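Local coordinates for acyl-homoserine-lactone synthase (Mesorhizobium sp. ORS 3359, PDB 6WNS), which makes acyl-homoserine lactone quorum-sensing signals, probably by passing an acyl group from a coenzyme A thioester to S-adenosylmethionine before the lactone ring closes, at residues 24-29 against 46-51; 65-70 against 105-110; 84-89 against 172-177; 156-161 against 187-192. One frame throughout, in Å; residues are numbered along the deposited sequence.

Interaction 1: 24-29 against 46-51; sequences RIRYDI and EIDAFD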
loop_
_atom_site.group_PDB
_atom_site.type_symbol
_atom_site.label_atom_id
_atom_site.label_comp_id
_atom_site.label_asym_id
_atom_site.label_seq_id
_atom_site.Cartn_x
_atom_site.Cartn_y
_atom_site.Cartn_z
ATOM N N ARG A 24 -3.685 7.704 -13.898
ATOM C CA ARG A 24 -3.650 7.094 -15.263
ATOM C C ARG A 24 -3.059 5.704 -15.154
ATOM O O ARG A 24 -3.557 4.789 -15.821
ATOM C CB ARG A 24 -2.844 7.983 -16.229
ATOM C CG ARG A 24 -3.506 9.336 -16.478
ATOM C CD ARG A 24 -3.128 10.033 -17.805
ATOM N NE ARG A 24 -3.093 11.500 -17.794
ATOM C CZ ARG A 24 -3.828 12.357 -17.050
ATOM N NH1 ARG A 24 -4.722 11.921 -16.167
ATOM N NH2 ARG A 24 -3.636 13.675 -17.174
ATOM N N ILE A 25 -1.977 5.561 -14.382
ATOM C CA ILE A 25 -1.327 4.266 -14.112
ATOM C C ILE A 25 -2.327 3.291 -13.487
ATOM O O ILE A 25 -2.367 2.090 -13.874
ATOM C CB ILE A 25 -0.061 4.489 -13.277
ATOM C CG1 ILE A 25 1.033 5.103 -14.149
ATOM C CG2 ILE A 25 0.377 3.194 -12.665
ATOM C CD1 ILE A 25 2.282 5.520 -13.368
ATOM N N ARG A 26 -3.120 3.750 -12.545
ATOM C CA ARG A 26 -4.179 2.884 -11.936
ATOM C C ARG A 26 -5.173 2.395 -12.980
ATOM O O ARG A 26 -5.665 1.217 -12.912
ATOM C CB ARG A 26 -4.817 3.693 -10.802
ATOM C CG ARG A 26 -3.862 3.647 -9.619
ATOM C CD ARG A 26 -4.337 4.338 -8.412
ATOM N NE ARG A 26 -5.676 3.880 -8.026
ATOM C CZ ARG A 26 -6.329 4.429 -7.012
ATOM N NH1 ARG A 26 -5.682 5.186 -6.157
ATOM N NH2 ARG A 26 -7.608 4.198 -6.852
ATOM N N TYR A 27 -5.457 3.210 -13.982
ATOM C CA TYR A 27 -6.277 2.753 -15.125
ATOM C C TYR A 27 -5.543 1.613 -15.837
ATOM O O TYR A 27 -6.148 0.552 -16.018
ATOM C CB TYR A 27 -6.594 3.896 -16.078
ATOM C CG TYR A 27 -7.003 3.410 -17.418
ATOM C CD1 TYR A 27 -8.318 3.051 -17.616
ATOM C CD2 TYR A 27 -6.098 3.238 -18.461
ATOM C CE1 TYR A 27 -8.759 2.594 -18.831
ATOM C CE2 TYR A 27 -6.525 2.782 -19.702
ATOM C CZ TYR A 27 -7.859 2.435 -19.870
ATOM O OH TYR A 27 -8.387 1.985 -21.043
ATOM N N ASP A 28 -4.256 1.781 -16.113
ATOM C CA ASP A 28 -3.470 0.733 -16.838
ATOM C C ASP A 28 -3.471 -0.573 -16.036
ATOM O O ASP A 28 -3.625 -1.663 -16.634
ATOM C CB ASP A 28 -2.058 1.198 -17.126
ATOM C CG ASP A 28 -1.967 2.414 -18.034
ATOM O OD1 ASP A 28 -2.821 2.588 -18.892
ATOM O OD2 ASP A 28 -1.049 3.209 -17.830
ATOM N N ILE A 29 -3.348 -0.502 -14.727
ATOM C CA ILE A 29 -3.133 -1.670 -13.849
ATOM C C ILE A 29 -4.463 -2.314 -13.516
ATOM O O ILE A 29 -4.562 -3.554 -13.600
ATOM C CB ILE A 29 -2.433 -1.246 -12.560
ATOM C CG1 ILE A 29 -0.970 -0.907 -12.796
ATOM C CG2 ILE A 29 -2.600 -2.293 -11.454
ATOM C CD1 ILE A 29 -0.355 -0.268 -11.573
ATOM N N GLU A 46 -8.360 5.381 -12.880
ATOM C CA GLU A 46 -9.067 4.511 -11.888
ATOM C C GLU A 46 -8.976 5.233 -10.538
ATOM O O GLU A 46 -7.886 5.639 -10.089
ATOM C CB GLU A 46 -8.552 3.096 -11.941
ATOM C CG GLU A 46 -9.335 2.115 -11.051
ATOM C CD GLU A 46 -8.977 2.162 -9.569
ATOM O OE1 GLU A 46 -7.791 2.359 -9.240
ATOM O OE2 GLU A 46 -9.926 1.895 -8.741
ATOM N N ILE A 47 -10.122 5.294 -9.855
ATOM C CA ILE A 47 -10.261 6.062 -8.620
ATOM C C ILE A 47 -11.428 5.442 -7.848
ATOM O O ILE A 47 -12.419 5.058 -8.446
ATOM C CB ILE A 47 -10.387 7.578 -8.932
ATOM C CG1 ILE A 47 -10.339 8.434 -7.675
ATOM C CG2 ILE A 47 -11.658 7.851 -9.699
ATOM C CD1 ILE A 47 -10.279 9.959 -7.967
ATOM N N ASP A 48 -11.293 5.371 -6.532
ATOM C CA ASP A 48 -12.317 4.726 -5.698
ATOM C C ASP A 48 -12.733 5.657 -4.562
ATOM O O ASP A 48 -12.313 6.845 -4.473
ATOM C CB ASP A 48 -11.861 3.339 -5.251
ATOM C CG ASP A 48 -10.833 3.332 -4.141
ATOM O OD1 ASP A 48 -10.557 4.432 -3.603
ATOM O OD2 ASP A 48 -10.247 2.236 -3.933
ATOM N N ALA A 49 -13.627 5.157 -3.715
ATOM C CA ALA A 49 -14.224 5.989 -2.647
ATOM C C ALA A 49 -13.160 6.462 -1.663
ATOM O O ALA A 49 -13.451 7.366 -0.873
ATOM C CB ALA A 49 -15.287 5.149 -1.968
ATOM N N PHE A 50 -11.995 5.835 -1.625
ATOM C CA PHE A 50 -10.966 6.101 -0.612
ATOM C C PHE A 50 -9.936 7.090 -1.096
ATOM O O PHE A 50 -9.074 7.538 -0.283
ATOM C CB PHE A 50 -10.324 4.803 -0.143
ATOM C CG PHE A 50 -11.377 3.789 0.239
ATOM C CD1 PHE A 50 -12.308 4.050 1.257
ATOM C CD2 PHE A 50 -11.440 2.568 -0.407
ATOM C CE1 PHE A 50 -13.284 3.102 1.589
ATOM C CE2 PHE A 50 -12.437 1.656 -0.104
ATOM C CZ PHE A 50 -13.321 1.896 0.937
ATOM N N ASP A 51 -10.043 7.509 -2.358
ATOM C CA ASP A 51 -9.152 8.559 -2.882
ATOM C C ASP A 51 -9.787 9.903 -2.545
ATOM O O ASP A 51 -10.490 10.453 -3.405
ATOM C CB ASP A 51 -8.945 8.346 -4.399
ATOM C CG ASP A 51 -8.198 7.102 -4.748
ATOM O OD1 ASP A 51 -8.802 6.193 -5.373
ATOM O OD2 ASP A 51 -7.034 6.982 -4.268
#
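Arg-26 reaches out from helix 16-31 and offers one edge of its guanidinium to the carboxylate of Glu-46 and the next to that of Asp-51, NH2 serving both. Glu-46 is gripped side-on: NE and NH2 of Arg-26 converge on the single oxygen OE1, at 2.9 and 3.0 Å. Glu-46 OE1 lies in the guanidinium plane, and both nitrogens reach it from the same face of the carboxylate. Asp-51 is met end-on, one nitrogen to each oxygen, with NH1 to OD2 at 2.9 Å and NH2 to OD1 at 2.8 Å. The two carboxylates are turned by 37° and 43° from the guanidinium plane, and the Asp-51 oxygens are approached on their syn sides, somewhat out of plane. A bend at chi3 (53°) turns the guanidinium toward the loop, while Glu-46 O lies over one of its faces. In this GNAT-like core the network ties helix 16-31 to the loop before strand 56-60; Arg-105 shares Glu-46 OE1, and Arg-72 and Tyr-57 hold Asp-51 OD2. A leucine in place of Arg-26 would probably leave Glu-46 and Asp-51 short of a shared countercharge and the loop less firmly tied to the helix. Asp-51 is also held from within its own loop: Asp-48 N donates to the anti lone pair of Asp-51 OD1 at 2.9 Å, and Asp-48 OD1 accepts from Phe-50 N in an Asx turn.

Interaction 2: 65-70 against 105-110; sequences GKIVGG and RFFVMP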
loop_
_atom_site.group_PDB
_atom_site.type_symbol
_atom_site.label_atom_id
_atom_site.label_comp_id
_atom_site.label_asym_id
_atom_site.label_seq_id
_atom_site.Cartn_x
_atom_site.Cartn_y
_atom_site.Cartn_z
ATOM N N GLY A 65 11.469 11.406 -12.990
ATOM C CA GLY A 65 10.191 11.626 -12.273
ATOM C C GLY A 65 9.192 10.482 -12.439
ATOM O O GLY A 65 8.100 10.612 -11.924
ATOM N N LYS A 66 9.575 9.367 -13.070
ATOM C CA LYS A 66 8.661 8.286 -13.548
ATOM C C LYS A 66 8.195 7.441 -12.345
ATOM O O LYS A 66 9.003 7.127 -11.455
ATOM C CB LYS A 66 9.403 7.464 -14.606
ATOM C CG LYS A 66 8.559 6.649 -15.573
ATOM C CD LYS A 66 9.306 5.422 -16.078
ATOM C CE LYS A 66 8.966 5.023 -17.498
ATOM N NZ LYS A 66 9.547 5.955 -18.499
ATOM N N ILE A 67 6.904 7.105 -12.265
ATOM C CA ILE A 67 6.400 6.247 -11.157
ATOM C C ILE A 67 6.805 4.788 -11.435
ATOM O O ILE A 67 6.419 4.273 -12.484
ATOM C CB ILE A 67 4.876 6.397 -10.998
ATOM C CG1 ILE A 67 4.480 7.749 -10.423
ATOM C CG2 ILE A 67 4.391 5.281 -10.108
ATOM C CD1 ILE A 67 3.130 8.270 -10.932
ATOM N N VAL A 68 7.501 4.120 -10.504
ATOM C CA VAL A 68 7.949 2.716 -10.701
ATOM C C VAL A 68 7.266 1.776 -9.700
ATOM O O VAL A 68 7.316 0.491 -9.902
ATOM C CB VAL A 68 9.487 2.658 -10.670
ATOM C CG1 VAL A 68 10.049 3.565 -11.754
ATOM C CG2 VAL A 68 10.067 3.028 -9.303
ATOM N N GLY A 69 6.585 2.334 -8.700
ATOM C CA GLY A 69 5.747 1.508 -7.815
ATOM C C GLY A 69 5.102 2.331 -6.734
ATOM O O GLY A 69 5.350 3.564 -6.673
ATOM N N GLY A 70 4.284 1.714 -5.891
ATOM C CA GLY A 70 3.715 2.532 -4.813
ATOM C C GLY A 70 2.723 1.822 -3.957
ATOM O O GLY A 70 2.657 0.590 -4.015
ATOM N N ARG A 105 -3.617 -0.932 -2.587
ATOM C CA ARG A 105 -3.041 -0.488 -3.881
ATOM C C ARG A 105 -1.515 -0.588 -3.866
ATOM O O ARG A 105 -0.866 0.351 -4.251
ATOM C CB ARG A 105 -3.626 0.880 -4.194
ATOM C CG ARG A 105 -5.147 0.833 -4.219
ATOM C CD ARG A 105 -5.861 -0.323 -4.928
ATOM N NE ARG A 105 -7.281 0.009 -5.113
ATOM C CZ ARG A 105 -7.742 0.626 -6.196
ATOM N NH1 ARG A 105 -7.007 0.645 -7.296
ATOM N NH2 ARG A 105 -9.015 0.956 -6.275
ATOM N N PHE A 106 -0.975 -1.722 -3.431
ATOM C CA PHE A 106 0.457 -2.005 -3.604
ATOM C C PHE A 106 0.681 -2.377 -5.056
ATOM O O PHE A 106 -0.057 -3.236 -5.554
ATOM C CB PHE A 106 0.912 -3.163 -2.732
ATOM C CG PHE A 106 2.307 -3.626 -3.041
ATOM C CD1 PHE A 106 3.407 -2.935 -2.552
ATOM C CD2 PHE A 106 2.509 -4.747 -3.833
ATOM C CE1 PHE A 106 4.693 -3.415 -2.795
ATOM C CE2 PHE A 106 3.791 -5.201 -4.102
ATOM C CZ PHE A 106 4.875 -4.541 -3.564
ATOM N N PHE A 107 1.557 -1.689 -5.746
ATOM C CA PHE A 107 1.946 -2.135 -7.103
ATOM C C PHE A 107 3.419 -1.826 -7.356
ATOM O O PHE A 107 3.983 -0.838 -6.824
ATOM C CB PHE A 107 1.077 -1.438 -8.149
ATOM C CG PHE A 107 1.332 0.039 -8.196
ATOM C CD1 PHE A 107 0.833 0.884 -7.218
ATOM C CD2 PHE A 107 2.151 0.575 -9.172
ATOM C CE1 PHE A 107 1.105 2.240 -7.250
ATOM C CE2 PHE A 107 2.369 1.942 -9.235
ATOM C CZ PHE A 107 1.844 2.770 -8.285
ATOM N N VAL A 108 3.961 -2.627 -8.248
ATOM C CA VAL A 108 5.272 -2.436 -8.876
ATOM C C VAL A 108 5.070 -2.509 -10.383
ATOM O O VAL A 108 4.446 -3.517 -10.943
ATOM C CB VAL A 108 6.249 -3.528 -8.387
ATOM C CG1 VAL A 108 7.646 -3.304 -8.925
ATOM C CG2 VAL A 108 6.243 -3.628 -6.865
ATOM N N MET A 109 5.635 -1.525 -11.056
ATOM C CA MET A 109 5.508 -1.462 -12.515
ATOM C C MET A 109 6.385 -2.583 -13.071
ATOM O O MET A 109 7.317 -3.051 -12.413
ATOM C CB MET A 109 5.877 -0.073 -13.049
ATOM C CG MET A 109 5.038 1.002 -12.433
ATOM S SD MET A 109 3.294 0.810 -12.950
ATOM C CE MET A 109 3.408 1.251 -14.691
ATOM N N PRO A 110 5.984 -3.165 -14.216
ATOM C CA PRO A 110 6.857 -4.089 -14.935
ATOM C C PRO A 110 8.275 -3.505 -15.148
ATOM O O PRO A 110 9.227 -4.225 -14.814
ATOM C CB PRO A 110 6.078 -4.395 -16.235
ATOM C CG PRO A 110 4.906 -3.417 -16.287
ATOM C CD PRO A 110 4.671 -2.971 -14.862
#
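The Phe-107 ring lies flat beneath the backbone of Gly-69 and Gly-70. Gly-70 N sits 3.5 Å above the ring plane, over its centre, and Gly-69 C lies over the same face nearer the rim; the CH-pi contact of Gly-69 CA is off-centre. The ring gets there because CG stands between the backbone N and the carbonyl carbon (chi1 66°), which folds it back across the neighbouring strand. A side chain on Gly-70 would press on CE1 of that ring, and one on Gly-69 would run into Phe-107 O. At the ring's edge comes Ile-67, whose CG2 touches Phe-107 CE2 at 4.0 Å, the two side chains crossing at about a right angle. Met-109 lays CG 3.4 Å from Val-68 O, and bends at chi2 and chi3 then carry the sulfur and CE away. The backbones are joined by Gly-70 N to Phe-107 O (2.7 Å), the return bond from Phe-107 N to Gly-70 O, and a nearly straight one from Met-109 N to Val-68 O at 2.9 Å. Helix 16-31 covers the Phe-107 side through Ile-29. Val-68 and Gly-69, leading into strand 69-75, form a classic beta bulge against Ala-60 of strand 56-60, beside this antiparallel pair of central strands in a GNAT-like mixed sheet.

Interaction 3: 84-89 against 172-177; sequences EVFPIL and GDIIAL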
loop_
_atom_site.group_PDB
_atom_site.type_symbol
_atom_site.label_atom_id
_atom_site.label_comp_id
_atom_site.label_asym_id
_atom_site.label_seq_id
_atom_site.Cartn_x
_atom_site.Cartn_y
_atom_site.Cartn_z
ATOM N N GLU A 84 -15.440 -1.103 4.917
ATOM C CA GLU A 84 -16.658 -0.920 4.088
ATOM C C GLU A 84 -16.963 -2.154 3.235
ATOM O O GLU A 84 -18.102 -2.291 2.854
ATOM C CB GLU A 84 -16.436 0.289 3.209
ATOM C CG GLU A 84 -16.234 1.549 4.020
ATOM C CD GLU A 84 -17.206 1.823 5.175
ATOM O OE1 GLU A 84 -18.377 2.101 4.920
ATOM O OE2 GLU A 84 -16.761 1.742 6.323
ATOM N N VAL A 85 -15.953 -2.941 2.853
ATOM C CA VAL A 85 -16.110 -4.050 1.881
ATOM C C VAL A 85 -15.819 -5.390 2.535
ATOM O O VAL A 85 -16.610 -6.339 2.364
ATOM C CB VAL A 85 -15.236 -3.819 0.623
ATOM C CG1 VAL A 85 -15.479 -4.894 -0.427
ATOM C CG2 VAL A 85 -15.482 -2.469 0.077
ATOM N N PHE A 86 -14.738 -5.503 3.296
ATOM C CA PHE A 86 -14.357 -6.814 3.829
ATOM C C PHE A 86 -14.377 -6.867 5.357
ATOM O O PHE A 86 -13.564 -7.562 5.896
ATOM C CB PHE A 86 -12.971 -7.169 3.321
ATOM C CG PHE A 86 -12.960 -7.378 1.835
ATOM C CD1 PHE A 86 -13.654 -8.445 1.288
ATOM C CD2 PHE A 86 -12.334 -6.461 0.984
ATOM C CE1 PHE A 86 -13.649 -8.672 -0.080
ATOM C CE2 PHE A 86 -12.336 -6.703 -0.376
ATOM C CZ PHE A 86 -13.014 -7.789 -0.907
ATOM N N PRO A 87 -15.350 -6.299 6.084
ATOM C CA PRO A 87 -15.328 -6.401 7.556
ATOM C C PRO A 87 -15.435 -7.846 8.054
ATOM O O PRO A 87 -14.950 -8.184 9.158
ATOM C CB PRO A 87 -16.561 -5.574 7.945
ATOM C CG PRO A 87 -17.463 -5.607 6.733
ATOM C CD PRO A 87 -16.500 -5.532 5.564
ATOM N N ILE A 88 -16.004 -8.718 7.222
ATOM C CA ILE A 88 -16.116 -10.159 7.572
ATOM C C ILE A 88 -14.723 -10.777 7.770
ATOM O O ILE A 88 -14.630 -11.690 8.608
ATOM C CB ILE A 88 -16.998 -10.967 6.603
ATOM C CG1 ILE A 88 -17.312 -12.314 7.247
ATOM C CG2 ILE A 88 -16.366 -11.120 5.213
ATOM C CD1 ILE A 88 -18.528 -12.987 6.690
ATOM N N LEU A 89 -13.668 -10.264 7.139
ATOM C CA LEU A 89 -12.290 -10.823 7.259
ATOM C C LEU A 89 -11.703 -10.549 8.645
ATOM O O LEU A 89 -10.690 -11.194 9.001
ATOM C CB LEU A 89 -11.379 -10.215 6.198
ATOM C CG LEU A 89 -11.727 -10.604 4.753
ATOM C CD1 LEU A 89 -10.872 -9.827 3.788
ATOM C CD2 LEU A 89 -11.561 -12.094 4.494
ATOM N N GLY A 172 -8.975 -16.185 -6.478
ATOM C CA GLY A 172 -7.944 -15.711 -5.567
ATOM C C GLY A 172 -8.441 -15.873 -4.144
ATOM O O GLY A 172 -9.639 -15.616 -3.902
ATOM N N ASP A 173 -7.578 -16.273 -3.246
ATOM C CA ASP A 173 -7.919 -16.281 -1.800
ATOM C C ASP A 173 -7.310 -15.043 -1.110
ATOM O O ASP A 173 -6.132 -14.685 -1.346
ATOM C CB ASP A 173 -7.475 -17.579 -1.124
ATOM C CG ASP A 173 -8.052 -18.829 -1.745
ATOM O OD1 ASP A 173 -9.046 -18.724 -2.506
ATOM O OD2 ASP A 173 -7.462 -19.888 -1.538
ATOM N N ILE A 174 -8.065 -14.449 -0.194
ATOM C CA ILE A 174 -7.621 -13.230 0.494
ATOM C C ILE A 174 -7.778 -13.410 1.998
ATOM O O ILE A 174 -8.463 -14.370 2.440
ATOM C CB ILE A 174 -8.386 -12.008 -0.030
ATOM C CG1 ILE A 174 -9.895 -12.084 0.213
ATOM C CG2 ILE A 174 -8.068 -11.824 -1.522
ATOM C CD1 ILE A 174 -10.625 -10.723 0.001
ATOM N N ILE A 175 -7.130 -12.508 2.721
ATOM C CA ILE A 175 -7.046 -12.566 4.213
ATOM C C ILE A 175 -6.719 -11.158 4.723
ATOM O O ILE A 175 -6.164 -10.315 3.965
ATOM C CB ILE A 175 -6.060 -13.651 4.671
ATOM C CG1 ILE A 175 -6.193 -13.955 6.179
ATOM C CG2 ILE A 175 -4.625 -13.312 4.264
ATOM C CD1 ILE A 175 -5.899 -15.391 6.538
ATOM N N ALA A 176 -7.199 -10.840 5.920
ATOM C CA ALA A 176 -6.884 -9.600 6.645
ATOM C C ALA A 176 -5.719 -9.808 7.622
ATOM O O ALA A 176 -5.705 -10.828 8.409
ATOM C CB ALA A 176 -8.142 -9.141 7.315
ATOM N N LEU A 177 -4.779 -8.859 7.624
ATOM C CA LEU A 177 -3.559 -8.863 8.480
ATOM C C LEU A 177 -3.448 -7.552 9.262
ATOM O O LEU A 177 -3.873 -6.489 8.726
ATOM C CB LEU A 177 -2.375 -8.921 7.522
ATOM C CG LEU A 177 -1.847 -10.273 7.078
ATOM C CD1 LEU A 177 -2.833 -11.425 7.185
ATOM C CD2 LEU A 177 -1.282 -10.105 5.713
HETATM O O HOH W 1 -9.197 -12.824 7.489
#
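Ile-174, the first residue of its strand to meet the loop, pushes its CD1 over one face of the Phe-86 ring. The methyl stands 4.0 Å from the ring centroid, 23° off the normal and shifted toward the rim, with CE1 its nearest ring atom at 3.7 Å; Val-85 CG1 lies over the opposite face, so the ring is sandwiched between two aliphatic groups. With CG1 placed between the backbone N and the carbonyl carbon (chi1 62°), Ile-174 projects at the loop, and the same CD1 also touches Leu-89 CD1 at 3.9 Å. The two loop side chains therefore share one methyl, each crossing the isoleucine at about a right angle. Ile-175 turns its side chain the other way, toward Glu-162 on strand 160-162. Ala-176 points back to the loop: its CB meets Leu-89 CB at 3.6 Å, the small side chain letting the 3-10 segment that starts at Pro-87 settle near the strand. Beside this CB-to-CB contact a water bridges the backbones, donating to Leu-89 O at 2.7 Å and accepting from Ala-176 N at 3.2 Å. The loop after helix 81-84 is thereby packed on strand 174-180 of the GNAT-like mixed sheet, with Val-144 and Leu-167 adding hydrophobic cover around Leu-89. The join is mainly apolar, held by shape and dispersion, while the water links two main-chain groups that do not pair directly.

Interaction 4: 156-161 against 187-192; sequences LGWTLF and EQTRRA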
loop_
_atom_site.group_PDB
_atom_site.type_symbol
_atom_site.label_atom_id
_atom_site.label_comp_id
_atom_site.label_asym_id
_atom_site.label_seq_id
_atom_site.Cartn_x
_atom_site.Cartn_y
_atom_site.Cartn_z
ATOM N N LEU A 156 10.807 -11.365 5.248
ATOM C CA LEU A 156 11.507 -10.042 5.175
ATOM C C LEU A 156 11.770 -9.437 6.591
ATOM O O LEU A 156 12.417 -8.332 6.660
ATOM C CB LEU A 156 10.674 -9.081 4.320
ATOM C CG LEU A 156 10.980 -9.057 2.819
ATOM C CD1 LEU A 156 10.800 -10.425 2.202
ATOM C CD2 LEU A 156 10.065 -8.044 2.117
ATOM N N GLY A 157 11.182 -10.019 7.658
ATOM C CA GLY A 157 11.335 -9.589 9.065
ATOM C C GLY A 157 10.031 -9.116 9.697
ATOM O O GLY A 157 10.063 -8.735 10.871
ATOM N N TRP A 158 8.899 -9.175 9.000
ATOM C CA TRP A 158 7.675 -8.481 9.493
ATOM C C TRP A 158 6.966 -9.355 10.536
ATOM O O TRP A 158 6.850 -10.657 10.329
ATOM C CB TRP A 158 6.727 -8.100 8.357
ATOM C CG TRP A 158 7.313 -7.166 7.355
ATOM C CD1 TRP A 158 8.623 -7.015 7.013
ATOM C CD2 TRP A 158 6.557 -6.333 6.463
ATOM N NE1 TRP A 158 8.732 -6.114 5.991
ATOM C CE2 TRP A 158 7.484 -5.656 5.650
ATOM C CE3 TRP A 158 5.202 -6.036 6.331
ATOM C CZ2 TRP A 158 7.089 -4.719 4.700
ATOM C CZ3 TRP A 158 4.800 -5.142 5.359
ATOM C CH2 TRP A 158 5.741 -4.478 4.568
ATOM N N THR A 159 6.557 -8.682 11.650
ATOM C CA THR A 159 5.746 -9.375 12.677
ATOM C C THR A 159 4.318 -8.896 12.346
ATOM O O THR A 159 4.110 -7.621 12.096
ATOM C CB THR A 159 6.356 -9.225 14.092
ATOM O OG1 THR A 159 5.601 -8.219 14.762
ATOM C CG2 THR A 159 7.832 -8.848 14.124
ATOM N N LEU A 160 3.417 -9.858 12.119
ATOM C CA LEU A 160 2.013 -9.563 11.714
ATOM C C LEU A 160 1.100 -10.652 12.251
ATOM O O LEU A 160 1.605 -11.739 12.592
ATOM C CB LEU A 160 1.896 -9.502 10.195
ATOM C CG LEU A 160 2.242 -10.796 9.466
ATOM C CD1 LEU A 160 1.058 -11.741 9.333
ATOM C CD2 LEU A 160 2.855 -10.499 8.132
ATOM N N PHE A 161 -0.192 -10.340 12.309
ATOM C CA PHE A 161 -1.234 -11.173 12.951
ATOM C C PHE A 161 -2.354 -11.289 11.922
ATOM O O PHE A 161 -2.867 -10.247 11.456
ATOM C CB PHE A 161 -1.691 -10.572 14.288
ATOM C CG PHE A 161 -0.892 -10.937 15.515
ATOM C CD1 PHE A 161 -0.780 -12.256 15.939
ATOM C CD2 PHE A 161 -0.364 -9.944 16.328
ATOM C CE1 PHE A 161 -0.082 -12.580 17.088
ATOM C CE2 PHE A 161 0.318 -10.261 17.486
ATOM C CZ PHE A 161 0.454 -11.581 17.871
ATOM N N GLU A 187 14.911 -2.922 8.988
ATOM C CA GLU A 187 16.327 -3.298 8.776
ATOM C C GLU A 187 16.437 -4.544 7.879
ATOM O O GLU A 187 17.230 -4.512 6.833
ATOM C CB GLU A 187 17.015 -3.554 10.123
ATOM C CG GLU A 187 17.930 -2.427 10.496
ATOM C CD GLU A 187 18.733 -1.989 9.294
ATOM O OE1 GLU A 187 18.433 -0.762 8.816
ATOM O OE2 GLU A 187 19.607 -2.904 8.804
ATOM N N GLN A 188 15.709 -5.600 8.274
ATOM C CA GLN A 188 15.763 -6.942 7.630
ATOM C C GLN A 188 15.320 -6.767 6.157
ATOM O O GLN A 188 15.892 -7.425 5.245
ATOM C CB GLN A 188 14.880 -7.926 8.420
ATOM C CG GLN A 188 15.609 -9.144 9.001
ATOM C CD GLN A 188 16.418 -9.943 8.005
ATOM O OE1 GLN A 188 17.696 -9.659 7.839
ATOM N NE2 GLN A 188 15.736 -11.018 7.418
ATOM N N THR A 189 14.405 -5.841 5.913
ATOM C CA THR A 189 13.808 -5.630 4.558
ATOM C C THR A 189 14.922 -5.118 3.619
ATOM O O THR A 189 15.227 -5.801 2.529
ATOM C CB THR A 189 12.598 -4.681 4.591
ATOM O OG1 THR A 189 11.466 -5.271 5.358
ATOM C CG2 THR A 189 12.109 -4.347 3.186
ATOM N N ARG A 190 15.491 -3.939 4.000
ATOM C CA ARG A 190 16.743 -3.397 3.393
ATOM C C ARG A 190 17.788 -4.508 3.129
ATOM O O ARG A 190 18.516 -4.380 2.037
ATOM C CB ARG A 190 17.398 -2.318 4.264
ATOM C CG ARG A 190 16.874 -0.915 3.992
ATOM C CD ARG A 190 17.740 0.172 4.621
ATOM N NE ARG A 190 17.022 1.441 4.633
ATOM C CZ ARG A 190 17.467 2.597 4.133
ATOM N NH1 ARG A 190 18.710 2.724 3.609
ATOM N NH2 ARG A 190 16.657 3.646 4.162
ATOM N N ARG A 191 17.921 -5.475 4.113
ATOM C CA ARG A 191 18.970 -6.526 4.043
ATOM C C ARG A 191 18.563 -7.542 2.987
ATOM O O ARG A 191 19.461 -7.983 2.144
ATOM C CB ARG A 191 19.167 -7.324 5.335
ATOM C CG ARG A 191 20.166 -8.460 5.165
ATOM C CD ARG A 191 21.206 -8.495 6.260
ATOM N NE ARG A 191 21.802 -7.181 6.499
ATOM C CZ ARG A 191 22.996 -6.774 6.061
ATOM N NH1 ARG A 191 23.756 -7.562 5.315
ATOM N NH2 ARG A 191 23.417 -5.559 6.373
ATOM N N ALA A 192 17.223 -7.862 3.005
ATOM C CA ALA A 192 16.692 -8.861 2.054
ATOM C C ALA A 192 16.944 -8.343 0.627
ATOM O O ALA A 192 17.382 -9.196 -0.283
ATOM C CB ALA A 192 15.247 -9.119 2.348
#
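Trp-158 and Thr-189 meet through a hydrogen bond from NE1 to OG1, 2.9 Å long and fairly straight at 160°, with the hydroxyl oxygen at the indole edge, close to the ring plane. OG1 lies beside the backbone N of Thr-189 (chi1 -65°), facing the indole, and its other partner is Ala-185 O one turn back in the helix. A phenylalanine in place of Trp-158 would keep an aromatic ring but would probably leave Thr-189 without its donor from the 156-161 segment. Next to this bond Leu-156 O lies 3.1 Å from Gln-188 CB; it is also near Thr-189 N, but the angle is too poor for a hydrogen bond. Leu-156 CG makes a looser apolar contact with Ala-192 CB at 4.3 Å. Gly-157, between Leu-156 and Trp-158 in the chain, has positive phi (117°) as the chain leaves helix 149-155, and a side chain there would collide with Gln-188 CB. Further out, Leu-130 and Leu-153 of two helices and Ile-179 of the sheet pack on the indole, while Cys-127 packs on Thr-189. Helix 183-192 is thus fastened to the link, opened by Gly-157, between helix 149-155 and strand 160-162, at the 160-162 edge of the mixed sheet in this GNAT-like fold.

From the N terminus, interaction 1 closes first, fastening helix 16-31 to the loop that leads to strand 56-60. Interaction 2 follows in series, pairing the start of strand 69-75 with the end of strand 100-108; the two meet where Arg-105 bonds to Glu-46 and Asp-48 and where Ile-25 and Ile-29 pack on Ile-67 and Phe-107. Interaction 3 opens within the loop that interaction 2 closes, so these two cross, and it joins the 84-89 loop to strand 174-180. Interaction 4 crosses interaction 3 in turn, tying the approach to edge strand 160-162 to helix 183-192, with Leu-160 touching Leu-177. Interactions 1 and 4 lie about 28 Å apart between centres.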